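Local coordinates for phosphatidylserine synthase (Haemophilus influenzae, PDB 3HSI), which belongs to the phospholipase D superfamily, with two mixed beta-sheets flanked by helices in one chain, at residues N242-S247 with L395-P400; L22-E27 with Q176-A181; E27-L32 with Q402-Q407. All coordinates share one frame; numbering follows the deposited sequence.

In the fold
All three contacts lie on the same side of the chain's centre. Contacts 2 and 3 involve the N-terminal strands 22-23 and 29-31, which belong to different mixed sheets; contact 1 pairs the strand beside 22-23 with strand 391-398, a buried antiparallel pair held by four backbone hydrogen bonds. Contact 2, also largely buried, depends mainly on H180 to join strand 22-23 to the end of strand 171-179 in the other sheet. Contact 3, only partly buried, sets strand 29-31, a neighbour of strand 171-179, against the start of helix 405-415 through apolar side chains, a weak hydrogen bond from a glutamine amide and a water. I29 packs on both L24 and L244, so the three contacts share apolar packing.

Contact 1 of 3, residues N242-S247 with L395-P400; sequences NVLSVS and LLIYDP
S245 and Y398 face each other as an antiparallel hydrogen-bonded pair: S245 N donates a hydrogen bond to Y398 O at 2.8 Å, in the carbonyl plane but bent to 137° at the hydrogen, and Y398 N returns a bond to S245 O. The next such pair is S247 with L396, where S247 N reaches L396 O at 2.7 Å and L396 N approaches S247 O from above the carbonyl plane. Between them V246 and I397 form a non-hydrogen-bonded pair, CA to CA 4.4 Å; V246 CA makes a CA-H...O contact to L396 O, and I397 CA one to S245 O. The small serines suit the face they share with L396 and Y398, leaving room for larger neighbours; S247 OG bonds to P20 O. On the other face V246 CG2 lies alongside L395 CB at 3.9 Å, while L244 CD1 meets I397 CG2 at 3.6 Å. L244 gets there because its CG stands anti to the backbone N (chi1 174°), and the same methyl touches D399 OD1. That carboxylate is occupied beyond the pair, its OD2 accepting from L404 N. Where the strands end, P400 CD sits over the centre of the Y398 ring and 3.8 Å from V243 O. Since the four hydrogen bonds crossing between the segments are all main chain to main chain, the side chains of V246, I397 and L395 are left to fill their face with apolar packing.

Contact 2 of 3, residues L22-E27 with Q176-A181; sequences LALQAE and QKITHA
H180 NE2 donates to the main-chain oxygen A23 O at 2.9 Å, the one hydrogen bond that crosses between 22-27 and 176-181. The acceptor lies in the imidazole plane, only 2° out of it, and the donor lies close to the line of the carbonyl bond, although the N-H...O angle of 148° leaves the bond moderately bent. NE2 as donor and ND1 as acceptor of a weak bond from E182 N are consistent with a neutral ring protonated on NE2: as the N-cap of helix 181-195, H180 thus has its two ring nitrogens directed to different backbones. The ring comes up to A23 with CG anti to the backbone N (chi1 -163°). L22 approaches from the opposite direction and lays its isobutyl group on the imidazole, with CD2 over one face in a CH-pi contact, 4.0 Å from the centroid, and CG 3.5 Å from NE2 of H180. At the ring's edge L24 CG lies 4.2 Å from H180 CD2. Histidine suits this place because it is both a flat surface for leucine and an in-plane donor. Farther along, L24 CD2 meets I178 CG2 at 3.8 Å, the two side chains crossing at about a right angle. Strand 22-23 borders strand 245-252, strand 171-179 pairs with strands 29-31 and 151-155, and I29 packs on both L24 and I178; by its bond to A23, H180 links the two sheets just where helix 181-195 begins.

Contact 3 of 3, residues E27-L32 with Q402-Q407; sequences EQIEFL and QQLLAQ
F31 and I29 receive L404 on the apolar side of this contact, one residue for each of its methyl branches. L404 CD1 comes to the edge of the phenyl ring, near its plane and 3.8 Å from F31 CE1, while L404 CD2 meets I29 CD1 at 4.0 Å, with those two side chains crossing at about a right angle. A forked leucine fits well here, since it can serve two hydrophobic neighbours at once. Q407 supplies the more polar, water-containing side. Its CB still packs closely and obliquely on the F31 ring, 3.9 Å from F31 CD1, whereas the chain beyond CG runs extended (chi2 158°) and carries the amide past the ring to the strand backbone. There the hold is looser: Q407 NE2 gives I29 O a weak bond at 3.1 Å, bent to 124° at the hydrogen. The same nitrogen donates to a water that also accepts from F31 N, each at 3.0 Å, so a glutamine amide and one water together engage strand main chain. Strand 29-31 pairs on strand 171-179, whose Q176 and R174 touch F31; L404, its N bonded to D399 OD2, leads from the end of strand 391-398 into helix 405-415.

Contact 1 of 3, residues N242-S247 with L395-P400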
loop_
_atom_site.group_PDB
_atom_site.type_symbol
_atom_site.label_atom_id
_atom_site.label_comp_id
_atom_site.label_asym_id
_atom_site.label_seq_id
_atom_site.Cartn_x
_atom_site.Cartn_y
_atom_site.Cartn_z
ATOM N N ASN C 242 29.654 9.120 26.892
ATOM C CA ASN C 242 29.644 8.516 28.203
ATOM C C ASN C 242 28.683 9.293 29.113
ATOM O O ASN C 242 28.850 9.343 30.327
ATOM C CB ASN C 242 31.072 8.492 28.782
ATOM C CG ASN C 242 31.140 7.736 30.107
ATOM O OD1 ASN C 242 30.302 6.854 30.365
ATOM N ND2 ASN C 242 32.116 8.085 30.969
ATOM N N VAL C 243 27.692 9.927 28.503
ATOM C CA VAL C 243 26.833 10.864 29.220
ATOM C C VAL C 243 25.470 10.753 28.580
ATOM O O VAL C 243 25.362 10.362 27.402
ATOM C CB VAL C 243 27.402 12.337 29.166
ATOM C CG1 VAL C 243 27.196 12.981 27.791
ATOM C CG2 VAL C 243 26.765 13.201 30.236
ATOM N N LEU C 244 24.437 11.060 29.361
ATOM C CA LEU C 244 23.057 11.114 28.883
ATOM C C LEU C 244 22.966 11.928 27.574
ATOM O O LEU C 244 23.515 13.037 27.493
ATOM C CB LEU C 244 22.198 11.775 29.964
ATOM C CG LEU C 244 20.726 12.060 29.614
ATOM C CD1 LEU C 244 19.949 10.755 29.277
ATOM C CD2 LEU C 244 20.094 12.809 30.757
ATOM N N SER C 245 22.254 11.396 26.583
ATOM C CA SER C 245 22.322 11.892 25.193
ATOM C C SER C 245 21.062 11.609 24.356
ATOM O O SER C 245 20.309 10.706 24.657
ATOM C CB SER C 245 23.499 11.199 24.469
ATOM O OG SER C 245 24.664 11.850 24.819
ATOM N N VAL C 246 20.892 12.358 23.275
ATOM C CA VAL C 246 19.700 12.274 22.462
ATOM C C VAL C 246 20.075 12.214 20.978
ATOM O O VAL C 246 20.993 12.897 20.537
ATOM C CB VAL C 246 18.669 13.432 22.789
ATOM C CG1 VAL C 246 19.204 14.825 22.357
ATOM C CG2 VAL C 246 17.326 13.149 22.130
ATOM N N SER C 247 19.410 11.324 20.238
ATOM C CA SER C 247 19.606 11.218 18.782
ATOM C C SER C 247 18.268 11.288 18.022
ATOM O O SER C 247 17.437 10.392 18.177
ATOM C CB SER C 247 20.326 9.910 18.442
ATOM O OG SER C 247 20.787 9.888 17.086
ATOM N N LEU C 395 12.888 10.588 19.150
ATOM C CA LEU C 395 14.063 10.995 19.896
ATOM C C LEU C 395 14.549 9.750 20.634
ATOM O O LEU C 395 13.866 9.225 21.530
ATOM C CB LEU C 395 13.741 12.149 20.856
ATOM C CG LEU C 395 13.073 13.384 20.234
ATOM C CD1 LEU C 395 12.685 14.456 21.299
ATOM C CD2 LEU C 395 13.975 14.003 19.134
ATOM N N LEU C 396 15.704 9.256 20.223
ATOM C CA LEU C 396 16.341 8.178 20.953
ATOM C C LEU C 396 17.222 8.746 22.039
ATOM O O LEU C 396 18.251 9.366 21.765
ATOM C CB LEU C 396 17.143 7.224 20.048
ATOM C CG LEU C 396 17.792 6.037 20.792
ATOM C CD1 LEU C 396 16.732 5.095 21.432
ATOM C CD2 LEU C 396 18.737 5.220 19.890
ATOM N N ILE C 397 16.810 8.520 23.282
ATOM C CA ILE C 397 17.632 8.872 24.427
ATOM C C ILE C 397 18.557 7.695 24.827
ATOM O O ILE C 397 18.116 6.571 25.015
ATOM C CB ILE C 397 16.762 9.295 25.631
ATOM C CG1 ILE C 397 15.942 10.538 25.262
ATOM C CG2 ILE C 397 17.625 9.544 26.819
ATOM C CD1 ILE C 397 14.846 10.863 26.224
ATOM N N TYR C 398 19.844 7.989 24.913
ATOM C CA TYR C 398 20.855 7.066 25.398
ATOM C C TYR C 398 21.302 7.520 26.792
ATOM O O TYR C 398 21.794 8.645 26.964
ATOM C CB TYR C 398 22.032 7.079 24.438
ATOM C CG TYR C 398 23.157 6.120 24.779
ATOM C CD1 TYR C 398 22.890 4.793 25.153
ATOM C CD2 TYR C 398 24.491 6.523 24.658
ATOM C CE1 TYR C 398 23.935 3.903 25.453
ATOM C CE2 TYR C 398 25.543 5.650 24.952
ATOM C CZ TYR C 398 25.252 4.351 25.351
ATOM O OH TYR C 398 26.270 3.497 25.619
ATOM N N ASP C 399 21.155 6.620 27.758
ATOM C CA ASP C 399 21.410 6.904 29.161
ATOM C C ASP C 399 22.361 5.870 29.763
ATOM O O ASP C 399 21.948 5.092 30.618
ATOM C CB ASP C 399 20.080 6.924 29.929
ATOM C CG ASP C 399 20.229 7.412 31.353
ATOM O OD1 ASP C 399 21.252 8.098 31.659
ATOM O OD2 ASP C 399 19.322 7.084 32.170
ATOM N N PRO C 400 23.645 5.868 29.319
ATOM C CA PRO C 400 24.621 4.825 29.722
ATOM C C PRO C 400 24.927 4.771 31.222
ATOM O O PRO C 400 25.219 3.701 31.729
ATOM C CB PRO C 400 25.891 5.191 28.936
ATOM C CG PRO C 400 25.715 6.627 28.515
ATOM C CD PRO C 400 24.227 6.832 28.360
#

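Contact 2 of 3, residues L22-E27 with Q176-A181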
loop_
_atom_site.group_PDB
_atom_site.type_symbol
_atom_site.label_atom_id
_atom_site.label_comp_id
_atom_site.label_asym_id
_atom_site.label_seq_id
_atom_site.Cartn_x
_atom_site.Cartn_y
_atom_site.Cartn_z
ATOM N N LEU C 22 23.755 13.726 20.873
ATOM C CA LEU C 22 24.001 15.045 21.411
ATOM C C LEU C 22 23.796 15.004 22.928
ATOM O O LEU C 22 22.778 14.495 23.428
ATOM C CB LEU C 22 23.021 16.003 20.734
ATOM C CG LEU C 22 22.673 17.365 21.315
ATOM C CD1 LEU C 22 23.873 18.326 21.351
ATOM C CD2 LEU C 22 21.527 17.950 20.458
ATOM N N ALA C 23 24.762 15.545 23.651
ATOM C CA ALA C 23 24.776 15.513 25.112
ATOM C C ALA C 23 23.619 16.292 25.714
ATOM O O ALA C 23 23.267 17.369 25.245
ATOM C CB ALA C 23 26.116 16.018 25.644
ATOM N N LEU C 24 23.015 15.739 26.750
ATOM C CA LEU C 24 21.793 16.296 27.307
ATOM C C LEU C 24 21.876 16.272 28.826
ATOM O O LEU C 24 22.022 15.199 29.398
ATOM C CB LEU C 24 20.664 15.373 26.881
ATOM C CG LEU C 24 19.334 15.779 26.293
ATOM C CD1 LEU C 24 18.575 14.479 26.155
ATOM C CD2 LEU C 24 18.601 16.696 27.221
ATOM N N GLN C 25 21.793 17.409 29.511
ATOM C CA GLN C 25 21.749 17.335 30.975
ATOM C C GLN C 25 20.407 16.807 31.457
ATOM O O GLN C 25 19.381 16.989 30.785
ATOM C CB GLN C 25 22.148 18.654 31.609
ATOM C CG GLN C 25 23.418 19.171 30.976
ATOM C CD GLN C 25 24.324 19.784 31.967
ATOM O OE1 GLN C 25 23.921 20.692 32.700
ATOM N NE2 GLN C 25 25.572 19.301 32.024
ATOM N N ALA C 26 20.420 16.104 32.585
ATOM C CA ALA C 26 19.207 15.481 33.131
ATOM C C ALA C 26 18.161 16.531 33.504
ATOM O O ALA C 26 16.943 16.318 33.356
ATOM C CB ALA C 26 19.556 14.598 34.356
ATOM N N GLU C 27 18.664 17.667 33.981
ATOM C CA GLU C 27 17.850 18.806 34.324
ATOM C C GLU C 27 17.171 19.409 33.095
ATOM O O GLU C 27 16.201 20.140 33.228
ATOM C CB GLU C 27 18.737 19.874 34.940
ATOM C CG GLU C 27 19.529 20.580 33.872
ATOM C CD GLU C 27 20.460 21.636 34.396
ATOM O OE1 GLU C 27 20.319 22.053 35.574
ATOM O OE2 GLU C 27 21.339 22.058 33.600
ATOM N N GLN C 176 7.172 14.877 26.746
ATOM C CA GLN C 176 8.504 15.211 27.214
ATOM C C GLN C 176 8.891 16.617 26.811
ATOM O O GLN C 176 8.789 17.002 25.644
ATOM C CB GLN C 176 9.542 14.224 26.716
ATOM C CG GLN C 176 9.362 12.863 27.290
ATOM C CD GLN C 176 8.327 12.075 26.528
ATOM O OE1 GLN C 176 8.100 12.323 25.342
ATOM N NE2 GLN C 176 7.682 11.127 27.200
ATOM N N LYS C 177 9.342 17.370 27.799
ATOM C CA LYS C 177 9.841 18.709 27.576
ATOM C C LYS C 177 11.377 18.709 27.656
ATOM O O LYS C 177 11.959 18.285 28.661
ATOM C CB LYS C 177 9.233 19.688 28.603
ATOM C CG LYS C 177 9.191 21.106 28.079
ATOM C CD LYS C 177 9.584 22.112 29.100
ATOM C CE LYS C 177 8.718 22.088 30.291
ATOM N NZ LYS C 177 8.945 23.355 31.035
ATOM N N ILE C 178 12.020 19.121 26.562
ATOM C CA ILE C 178 13.468 19.207 26.498
ATOM C C ILE C 178 13.916 20.606 26.100
ATOM O O ILE C 178 13.652 21.085 24.989
ATOM C CB ILE C 178 14.096 18.163 25.528
ATOM C CG1 ILE C 178 13.694 16.751 25.919
ATOM C CG2 ILE C 178 15.613 18.259 25.555
ATOM C CD1 ILE C 178 13.511 15.822 24.707
ATOM N N THR C 179 14.574 21.249 27.041
ATOM C CA THR C 179 15.168 22.550 26.853
ATOM C C THR C 179 16.610 22.379 26.343
ATOM O O THR C 179 17.523 22.105 27.114
ATOM C CB THR C 179 15.165 23.311 28.177
ATOM O OG1 THR C 179 13.799 23.460 28.626
ATOM C CG2 THR C 179 15.762 24.683 27.979
ATOM N N HIS C 180 16.798 22.508 25.031
ATOM C CA HIS C 180 18.090 22.245 24.406
ATOM C C HIS C 180 18.154 22.934 23.044
ATOM O O HIS C 180 17.563 22.463 22.048
ATOM C CB HIS C 180 18.301 20.734 24.231
ATOM C CG HIS C 180 19.723 20.350 23.982
ATOM N ND1 HIS C 180 20.536 21.031 23.102
ATOM C CD2 HIS C 180 20.484 19.364 24.514
ATOM C CE1 HIS C 180 21.739 20.482 23.100
ATOM N NE2 HIS C 180 21.734 19.466 23.949
ATOM N N ALA C 181 18.893 24.034 22.994
ATOM C CA ALA C 181 18.956 24.872 21.781
ATOM C C ALA C 181 19.347 24.103 20.511
ATOM O O ALA C 181 18.783 24.330 19.434
ATOM C CB ALA C 181 19.904 26.045 22.009
#

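Contact 3 of 3, residues E27-L32 with Q402-Q407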
loop_
_atom_site.group_PDB
_atom_site.type_symbol
_atom_site.label_atom_id
_atom_site.label_comp_id
_atom_site.label_asym_id
_atom_site.label_seq_id
_atom_site.Cartn_x
_atom_site.Cartn_y
_atom_site.Cartn_z
ATOM N N GLU C 27 18.664 17.667 33.981
ATOM C CA GLU C 27 17.850 18.806 34.324
ATOM C C GLU C 27 17.171 19.409 33.095
ATOM O O GLU C 27 16.201 20.140 33.228
ATOM C CB GLU C 27 18.737 19.874 34.940
ATOM C CG GLU C 27 19.529 20.580 33.872
ATOM C CD GLU C 27 20.460 21.636 34.396
ATOM O OE1 GLU C 27 20.319 22.053 35.574
ATOM O OE2 GLU C 27 21.339 22.058 33.600
ATOM N N GLN C 28 17.686 19.139 31.901
ATOM C CA GLN C 28 17.106 19.733 30.700
ATOM C C GLN C 28 15.891 18.955 30.224
ATOM O O GLN C 28 15.237 19.394 29.298
ATOM C CB GLN C 28 18.118 19.818 29.553
ATOM C CG GLN C 28 19.299 20.757 29.769
ATOM C CD GLN C 28 20.325 20.662 28.630
ATOM O OE1 GLN C 28 20.849 19.572 28.299
ATOM N NE2 GLN C 28 20.608 21.807 28.016
ATOM N N ILE C 29 15.603 17.806 30.840
ATOM C CA ILE C 29 14.445 16.980 30.437
ATOM C C ILE C 29 13.445 16.838 31.568
ATOM O O ILE C 29 13.833 16.574 32.702
ATOM C CB ILE C 29 14.845 15.520 30.010
ATOM C CG1 ILE C 29 16.103 15.532 29.191
ATOM C CG2 ILE C 29 13.739 14.860 29.173
ATOM C CD1 ILE C 29 17.161 14.590 29.714
ATOM N N GLU C 30 12.163 16.987 31.240
ATOM C CA GLU C 30 11.043 16.668 32.148
ATOM C C GLU C 30 10.045 15.762 31.430
ATOM O O GLU C 30 9.653 16.044 30.297
ATOM C CB GLU C 30 10.300 17.927 32.596
ATOM C CG GLU C 30 11.168 18.923 33.341
ATOM C CD GLU C 30 10.407 20.180 33.750
ATOM O OE1 GLU C 30 9.150 20.145 33.787
ATOM O OE2 GLU C 30 11.073 21.203 34.046
ATOM N N PHE C 31 9.638 14.688 32.093
ATOM C CA PHE C 31 8.505 13.860 31.657
ATOM C C PHE C 31 7.281 14.434 32.393
ATOM O O PHE C 31 7.245 14.393 33.612
ATOM C CB PHE C 31 8.701 12.397 32.083
ATOM C CG PHE C 31 9.861 11.708 31.423
ATOM C CD1 PHE C 31 11.111 11.683 32.028
ATOM C CD2 PHE C 31 9.702 11.069 30.184
ATOM C CE1 PHE C 31 12.192 11.051 31.422
ATOM C CE2 PHE C 31 10.781 10.439 29.555
ATOM C CZ PHE C 31 12.031 10.433 30.182
ATOM N N LEU C 32 6.324 14.996 31.660
ATOM C CA LEU C 32 5.063 15.526 32.221
ATOM C C LEU C 32 4.158 14.373 32.636
ATOM O O LEU C 32 4.287 13.271 32.111
ATOM C CB LEU C 32 4.334 16.415 31.190
ATOM C CG LEU C 32 5.119 17.508 30.455
ATOM C CD1 LEU C 32 4.155 18.364 29.617
ATOM C CD2 LEU C 32 5.942 18.391 31.405
ATOM N N GLN C 402 22.754 5.704 33.633
ATOM C CA GLN C 402 21.462 5.728 34.317
ATOM C C GLN C 402 21.162 7.069 34.977
ATOM O O GLN C 402 20.541 7.120 36.017
ATOM C CB GLN C 402 21.324 4.573 35.324
ATOM C CG GLN C 402 21.097 3.202 34.656
ATOM C CD GLN C 402 22.284 2.766 33.792
ATOM O OE1 GLN C 402 22.190 2.679 32.557
ATOM N NE2 GLN C 402 23.409 2.527 34.435
ATOM N N GLN C 403 21.598 8.159 34.361
ATOM C CA GLN C 403 21.263 9.477 34.873
ATOM C C GLN C 403 19.758 9.764 34.886
ATOM O O GLN C 403 19.298 10.550 35.699
ATOM C CB GLN C 403 21.975 10.541 34.064
ATOM C CG GLN C 403 23.477 10.481 34.200
ATOM C CD GLN C 403 24.118 11.353 33.156
ATOM O OE1 GLN C 403 24.552 10.855 32.131
ATOM N NE2 GLN C 403 24.118 12.668 33.379
ATOM N N LEU C 404 19.000 9.120 33.996
ATOM C CA LEU C 404 17.548 9.336 33.925
ATOM C C LEU C 404 16.703 8.280 34.637
ATOM O O LEU C 404 15.470 8.352 34.601
ATOM C CB LEU C 404 17.079 9.381 32.471
ATOM C CG LEU C 404 16.874 10.691 31.726
ATOM C CD1 LEU C 404 15.872 10.457 30.570
ATOM C CD2 LEU C 404 16.441 11.887 32.635
ATOM N N LEU C 405 17.335 7.286 35.256
ATOM C CA LEU C 405 16.588 6.112 35.723
ATOM C C LEU C 405 15.426 6.496 36.641
ATOM O O LEU C 405 14.356 5.901 36.552
ATOM C CB LEU C 405 17.502 5.117 36.433
ATOM C CG LEU C 405 16.876 3.761 36.823
ATOM C CD1 LEU C 405 16.260 3.062 35.632
ATOM C CD2 LEU C 405 17.919 2.841 37.478
ATOM N N ALA C 406 15.638 7.475 37.529
ATOM C CA ALA C 406 14.594 7.831 38.493
ATOM C C ALA C 406 13.396 8.483 37.798
ATOM O O ALA C 406 12.257 8.156 38.087
ATOM C CB ALA C 406 15.151 8.771 39.621
ATOM N N GLN C 407 13.652 9.440 36.920
ATOM C CA GLN C 407 12.578 10.020 36.135
ATOM C C GLN C 407 11.882 8.991 35.222
ATOM O O GLN C 407 10.672 9.023 35.104
ATOM C CB GLN C 407 13.099 11.190 35.313
ATOM C CG GLN C 407 13.498 12.388 36.151
ATOM C CD GLN C 407 14.466 13.271 35.429
ATOM O OE1 GLN C 407 15.671 13.176 35.652
ATOM N NE2 GLN C 407 13.961 14.124 34.538
HETATM O O HOH W 1 10.942 14.319 34.766
#